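Local coordinates for protein CytC3 (Streptomyces, PDB 3GJA) that is a nonheme iron halogenase that probably chlorinates an unactivated carbon of an amino acid tethered to a carrier protein, at residues A[18-23]-A[231-236]; A[26-31]-A[222-227]. One frame throughout, in Å; residues are numbered along the deposited sequence.

Contact 1. Residues A[18-23]-A[231-236]; sequences ARFERD and AVIFWS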
loop_
_atom_site.group_PDB
_atom_site.type_symbol
_atom_site.label_atom_id
_atom_site.label_comp_id
_atom_site.label_asym_id
_atom_site.label_seq_id
_atom_site.Cartn_x
_atom_site.Cartn_y
_atom_site.Cartn_z
ATOM N N ALA A 18 -9.220 -8.660 -16.174
ATOM C CA ALA A 18 -9.788 -7.793 -17.200
ATOM C C ALA A 18 -10.550 -6.648 -16.550
ATOM O O ALA A 18 -10.450 -5.496 -16.980
ATOM C CB ALA A 18 -10.720 -8.588 -18.106
ATOM N N ARG A 19 -11.317 -6.984 -15.518
ATOM C CA ARG A 19 -12.103 -6.010 -14.774
ATOM C C ARG A 19 -11.171 -4.946 -14.196
ATOM O O ARG A 19 -11.438 -3.749 -14.297
ATOM C CB ARG A 19 -12.851 -6.714 -13.645
ATOM C CG ARG A 19 -13.791 -5.836 -12.842
ATOM C CD ARG A 19 -14.253 -6.590 -11.613
ATOM N NE ARG A 19 -14.653 -7.949 -11.963
ATOM C CZ ARG A 19 -14.869 -8.920 -11.081
ATOM N NH1 ARG A 19 -14.726 -8.688 -9.781
ATOM N NH2 ARG A 19 -15.223 -10.129 -11.501
ATOM N N PHE A 20 -10.073 -5.395 -13.596
ATOM C CA PHE A 20 -9.101 -4.485 -13.010
ATOM C C PHE A 20 -8.505 -3.591 -14.088
ATOM O O PHE A 20 -8.267 -2.404 -13.869
ATOM C CB PHE A 20 -7.974 -5.268 -12.340
ATOM C CG PHE A 20 -6.918 -4.393 -11.734
ATOM C CD1 PHE A 20 -7.042 -3.935 -10.426
ATOM C CD2 PHE A 20 -5.812 -4.000 -12.482
ATOM C CE1 PHE A 20 -6.077 -3.095 -9.869
ATOM C CE2 PHE A 20 -4.845 -3.162 -11.938
ATOM C CZ PHE A 20 -4.976 -2.707 -10.628
ATOM N N GLU A 21 -8.251 -4.171 -15.254
ATOM C CA GLU A 21 -7.671 -3.413 -16.350
ATOM C C GLU A 21 -8.574 -2.283 -16.818
ATOM O O GLU A 21 -8.089 -1.236 -17.237
ATOM C CB GLU A 21 -7.341 -4.333 -17.527
ATOM C CG GLU A 21 -6.152 -5.240 -17.263
ATOM C CD GLU A 21 -5.757 -6.071 -18.474
ATOM O OE1 GLU A 21 -4.758 -6.818 -18.376
ATOM O OE2 GLU A 21 -6.445 -5.982 -19.519
ATOM N N ARG A 22 -9.884 -2.471 -16.753
ATOM C CA ARG A 22 -10.758 -1.400 -17.198
ATOM C C ARG A 22 -11.122 -0.408 -16.100
ATOM O O ARG A 22 -11.408 0.751 -16.395
ATOM C CB ARG A 22 -12.031 -1.960 -17.841
ATOM C CG ARG A 22 -12.891 -2.819 -16.948
ATOM C CD ARG A 22 -14.242 -3.083 -17.611
ATOM N NE ARG A 22 -14.993 -4.120 -16.909
ATOM C CZ ARG A 22 -14.860 -5.424 -17.133
ATOM N NH1 ARG A 22 -14.008 -5.865 -18.053
ATOM N NH2 ARG A 22 -15.573 -6.294 -16.425
ATOM N N ASP A 23 -11.085 -0.844 -14.842
ATOM C CA ASP A 23 -11.438 0.032 -13.727
ATOM C C ASP A 23 -10.273 0.674 -12.983
ATOM O O ASP A 23 -10.423 1.749 -12.412
ATOM C CB ASP A 23 -12.300 -0.715 -12.713
ATOM C CG ASP A 23 -13.634 -1.112 -13.273
ATOM O OD1 ASP A 23 -14.020 -0.551 -14.318
ATOM O OD2 ASP A 23 -14.302 -1.971 -12.663
ATOM N N ALA A 231 -10.108 -5.986 1.482
ATOM C CA ALA A 231 -9.241 -4.988 0.897
ATOM C C ALA A 231 -9.699 -4.603 -0.494
ATOM O O ALA A 231 -10.480 -5.313 -1.139
ATOM C CB ALA A 231 -7.812 -5.517 0.826
ATOM N N VAL A 232 -9.213 -3.452 -0.940
ATOM C CA VAL A 232 -9.491 -2.988 -2.274
ATOM C C VAL A 232 -8.100 -2.835 -2.875
ATOM O O VAL A 232 -7.174 -2.370 -2.212
ATOM C CB VAL A 232 -10.255 -1.640 -2.287
ATOM C CG1 VAL A 232 -9.468 -0.567 -1.554
ATOM C CG2 VAL A 232 -10.521 -1.222 -3.730
ATOM N N ILE A 233 -7.938 -3.275 -4.111
ATOM C CA ILE A 233 -6.655 -3.172 -4.773
ATOM C C ILE A 233 -6.809 -2.181 -5.912
ATOM O O ILE A 233 -7.770 -2.257 -6.685
ATOM C CB ILE A 233 -6.200 -4.546 -5.323
ATOM C CG1 ILE A 233 -6.165 -5.571 -4.179
ATOM C CG2 ILE A 233 -4.820 -4.417 -5.980
ATOM C CD1 ILE A 233 -5.708 -6.960 -4.594
ATOM N N PHE A 234 -5.866 -1.251 -6.016
ATOM C CA PHE A 234 -5.930 -0.241 -7.062
ATOM C C PHE A 234 -4.583 0.380 -7.370
ATOM O O PHE A 234 -3.671 0.375 -6.536
ATOM C CB PHE A 234 -6.880 0.883 -6.639
ATOM C CG PHE A 234 -6.503 1.547 -5.329
ATOM C CD1 PHE A 234 -6.962 1.040 -4.113
ATOM C CD2 PHE A 234 -5.700 2.687 -5.314
ATOM C CE1 PHE A 234 -6.633 1.662 -2.898
ATOM C CE2 PHE A 234 -5.362 3.320 -4.103
ATOM C CZ PHE A 234 -5.832 2.804 -2.894
ATOM N N TRP A 235 -4.459 0.917 -8.577
ATOM C CA TRP A 235 -3.246 1.614 -8.963
ATOM C C TRP A 235 -3.271 2.870 -8.099
ATOM O O TRP A 235 -4.320 3.496 -7.944
ATOM C CB TRP A 235 -3.296 2.019 -10.434
ATOM C CG TRP A 235 -2.881 0.951 -11.387
ATOM C CD1 TRP A 235 -3.669 0.317 -12.304
ATOM C CD2 TRP A 235 -1.558 0.429 -11.563
ATOM N NE1 TRP A 235 -2.919 -0.559 -13.044
ATOM C CE2 TRP A 235 -1.618 -0.512 -12.611
ATOM C CE3 TRP A 235 -0.327 0.668 -10.935
ATOM C CZ2 TRP A 235 -0.493 -1.219 -13.052
ATOM C CZ3 TRP A 235 0.795 -0.036 -11.374
ATOM C CH2 TRP A 235 0.702 -0.969 -12.423
ATOM N N SER A 236 -2.126 3.230 -7.535
ATOM C CA SER A 236 -2.033 4.407 -6.680
ATOM C C SER A 236 -2.589 5.678 -7.335
ATOM O O SER A 236 -3.057 6.585 -6.643
ATOM C CB SER A 236 -0.574 4.639 -6.292
ATOM O OG SER A 236 0.243 4.690 -7.455
#
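A helix laid against the sheet of a double-stranded beta-helix, the cupin fold of the phytanoyl-CoA dioxygenase family, meets the sheet here through Phe20, which reaches from helix 14-23 to Ile233, Phe234 and Trp235 on strand 230-235. The axes of the two short segments come within 9.4 Å and cross at -52°, and the Phe20 ring spans the gap. Phe20 does this by placing CG anti to its own backbone N (chi1 179°), which sends the ring straight out from the helix toward the strand. Its leading edge meets the main chain: Ile233 O lies in the ring plane, 3.7 Å from Phe20 CE1, and Phe234 CA sits near the same edge. Beside this, Phe20 CE1 and Ile233 CG2 make a looser apolar contact. CE2 and CZ of the same ring come against the indole. The two side chains cross at about a right angle, while the Phe20 ring and the Trp235 five-membered ring meet obliquely, their planes inclined at 46° and their centroids 5.1 Å apart. Phe143 meets Trp235 edge-to-face, an acetate ion lies close to the indole, and Leu93 and Ile147 add further packing around Phe20. The contact is largely buried and rests on van der Waals packing of one phenyl ring against main chain and indole. At the indole, Phe20 CZ lies over one face, 3.7 Å from Trp235 CD1, while Phe20 CE2 approaches Trp235 NE1 to 3.4 Å.

Contact 2. Residues A[26-31]-A[222-227]; sequences IGPVKI and YPMVLK
The flat cis peptide between Gly27 and Pro28, continued by the proline ring, presents one face to Met224 and Leu226, whereas the opposite face and the edges take no atom from 222-227. The methionine thioether lies down on this face: SD stands almost directly above the carbonyl carbon, 3.8 Å from Gly27 C, and the methyl stands over the carbonyl oxygen, with CE 3.5 Å from Gly27 O. Gly27 has no side chain, but one built there would point toward the methionine. Met224 arrives with CG anti to the backbone N, then bends at chi2 (54°) and again at chi3 (69°), a fold that turns the S-CE bond roughly parallel to the peptide plane. The same sulfur also touches the proline ring, Met224 SD being 3.9 Å from Pro28 CD. At the far end of the ring, and on the same face, one branch of Leu226 closes the contact, CD2 coming to 3.5 Å from Pro28 CB. The interaction is one of van der Waals packing, the thioether against a peptide whose proline nitrogen has no hydrogen to donate, and a leucine methyl against the proline ring. An alanine in place of Met224 would keep the backbone but lose the whole thioether, and would probably leave the Gly27 carbonyl without its thioether neighbour and open a gap against Val232, which the methionine also touches. Backbone bonds tie Met224 to Leu163 and Val29 to Ala231, placing the two segments in the fold: 222-227 is a connecting loop packed by side chains against strand 25-30, the outermost strand at one border of the antiparallel sheet of this cupin-type double-stranded beta-helix.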
loop_
_atom_site.group_PDB
_atom_site.type_symbol
_atom_site.label_atom_id
_atom_site.label_comp_id
_atom_site.label_asym_id
_atom_site.label_seq_id
_atom_site.Cartn_x
_atom_site.Cartn_y
_atom_site.Cartn_z
ATOM N N ILE A 26 -10.041 -3.104 -7.969
ATOM C CA ILE A 26 -10.849 -4.294 -7.826
ATOM C C ILE A 26 -10.994 -4.561 -6.351
ATOM O O ILE A 26 -10.029 -4.488 -5.595
ATOM C CB ILE A 26 -10.224 -5.540 -8.524
ATOM C CG1 ILE A 26 -11.190 -6.722 -8.418
ATOM C CG2 ILE A 26 -8.902 -5.915 -7.876
ATOM C CD1 ILE A 26 -10.701 -7.967 -9.113
ATOM N N GLY A 27 -12.220 -4.850 -5.944
ATOM C CA GLY A 27 -12.489 -5.122 -4.553
ATOM C C GLY A 27 -13.985 -5.097 -4.344
ATOM O O GLY A 27 -14.730 -4.653 -5.221
ATOM N N PRO A 28 -14.458 -5.565 -3.184
ATOM C CA PRO A 28 -13.597 -6.097 -2.121
ATOM C C PRO A 28 -13.029 -7.501 -2.358
ATOM O O PRO A 28 -13.620 -8.313 -3.068
ATOM C CB PRO A 28 -14.507 -6.057 -0.897
ATOM C CG PRO A 28 -15.863 -6.297 -1.484
ATOM C CD PRO A 28 -15.850 -5.426 -2.718
ATOM N N VAL A 29 -11.866 -7.767 -1.769
ATOM C CA VAL A 29 -11.227 -9.081 -1.843
ATOM C C VAL A 29 -10.872 -9.415 -0.398
ATOM O O VAL A 29 -10.343 -8.570 0.333
ATOM C CB VAL A 29 -9.935 -9.088 -2.703
ATOM C CG1 VAL A 29 -10.279 -8.864 -4.167
ATOM C CG2 VAL A 29 -8.969 -8.030 -2.211
ATOM N N LYS A 30 -11.174 -10.640 0.012
ATOM C CA LYS A 30 -10.924 -11.060 1.376
ATOM C C LYS A 30 -9.489 -11.457 1.654
ATOM O O LYS A 30 -8.927 -12.321 0.987
ATOM C CB LYS A 30 -11.856 -12.211 1.752
ATOM C CG LYS A 30 -11.736 -12.638 3.210
ATOM C CD LYS A 30 -12.934 -13.459 3.662
ATOM C CE LYS A 30 -13.071 -14.747 2.874
ATOM N NZ LYS A 30 -14.302 -15.495 3.280
ATOM N N ILE A 31 -8.902 -10.810 2.650
ATOM C CA ILE A 31 -7.538 -11.104 3.051
ATOM C C ILE A 31 -7.623 -11.959 4.312
ATOM O O ILE A 31 -6.917 -12.950 4.452
ATOM C CB ILE A 31 -6.760 -9.809 3.364
ATOM C CG1 ILE A 31 -6.808 -8.868 2.149
ATOM C CG2 ILE A 31 -5.333 -10.147 3.777
ATOM C CD1 ILE A 31 -6.287 -9.466 0.856
ATOM N N TYR A 222 -20.479 5.618 -5.766
ATOM C CA TYR A 222 -19.554 4.499 -5.936
ATOM C C TYR A 222 -18.645 4.290 -4.716
ATOM O O TYR A 222 -17.417 4.358 -4.821
ATOM C CB TYR A 222 -18.674 4.730 -7.160
ATOM C CG TYR A 222 -19.391 5.192 -8.406
ATOM C CD1 TYR A 222 -19.853 6.506 -8.530
ATOM C CD2 TYR A 222 -19.553 4.332 -9.491
ATOM C CE1 TYR A 222 -20.448 6.950 -9.710
ATOM C CE2 TYR A 222 -20.143 4.763 -10.670
ATOM C CZ TYR A 222 -20.585 6.073 -10.777
ATOM O OH TYR A 222 -21.131 6.501 -11.967
ATOM N N PRO A 223 -19.234 4.022 -3.545
ATOM C CA PRO A 223 -18.425 3.816 -2.344
ATOM C C PRO A 223 -17.853 2.411 -2.248
ATOM O O PRO A 223 -18.528 1.434 -2.575
ATOM C CB PRO A 223 -19.413 4.099 -1.226
ATOM C CG PRO A 223 -20.671 3.511 -1.776
ATOM C CD PRO A 223 -20.671 3.981 -3.222
ATOM N N MET A 224 -16.606 2.308 -1.799
ATOM C CA MET A 224 -15.971 1.005 -1.635
ATOM C C MET A 224 -16.030 0.638 -0.151
ATOM O O MET A 224 -15.071 0.846 0.602
ATOM C CB MET A 224 -14.517 1.048 -2.126
ATOM C CG MET A 224 -13.764 -0.287 -2.032
ATOM S SD MET A 224 -14.585 -1.701 -2.842
ATOM C CE MET A 224 -14.420 -1.257 -4.583
ATOM N N VAL A 225 -17.182 0.115 0.256
ATOM C CA VAL A 225 -17.418 -0.303 1.629
ATOM C C VAL A 225 -16.648 -1.595 1.896
ATOM O O VAL A 225 -16.663 -2.508 1.073
ATOM C CB VAL A 225 -18.922 -0.538 1.867
ATOM C CG1 VAL A 225 -19.159 -1.083 3.260
ATOM C CG2 VAL A 225 -19.673 0.764 1.671
ATOM N N LEU A 226 -15.992 -1.678 3.051
ATOM C CA LEU A 226 -15.202 -2.859 3.382
ATOM C C LEU A 226 -15.415 -3.351 4.804
ATOM O O LEU A 226 -15.550 -2.565 5.730
ATOM C CB LEU A 226 -13.705 -2.559 3.201
ATOM C CG LEU A 226 -13.202 -2.086 1.834
ATOM C CD1 LEU A 226 -11.766 -1.567 1.966
ATOM C CD2 LEU A 226 -13.285 -3.223 0.829
ATOM N N LYS A 227 -15.432 -4.663 4.982
ATOM C CA LYS A 227 -15.573 -5.220 6.314
ATOM C C LYS A 227 -14.152 -5.408 6.810
ATOM O O LYS A 227 -13.206 -5.373 6.022
ATOM C CB LYS A 227 -16.272 -6.573 6.254
ATOM C CG LYS A 227 -17.670 -6.497 5.685
ATOM C CD LYS A 227 -18.347 -7.850 5.718
ATOM C CE LYS A 227 -19.750 -7.762 5.143
ATOM N NZ LYS A 227 -20.418 -9.092 5.147
#

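Overall arrangement
The two contacts illustrate how one border of a sheet can be assembled from parts of the chain about 200 residues apart. Their centres lie about 11 Å apart, on the same side of the molecule's centre. Helix 14-23 leads directly into strand 25-30, and loop 222-227 soon precedes strand 230-235, so contact 2 falls between the two halves of contact 1 in sequence. The strands are antiparallel neighbours: Ile26 N to Ile233 O (2.7 Å) and Ala231 N to Val29 O (2.8 Å) are probable hydrogen bonds, and Phe20 also packs on Ile26. The outermost strand thus pairs with 230-235 while helix 14-23 and loop 222-227 pack on it, finishing one border of the cupin-type sheet.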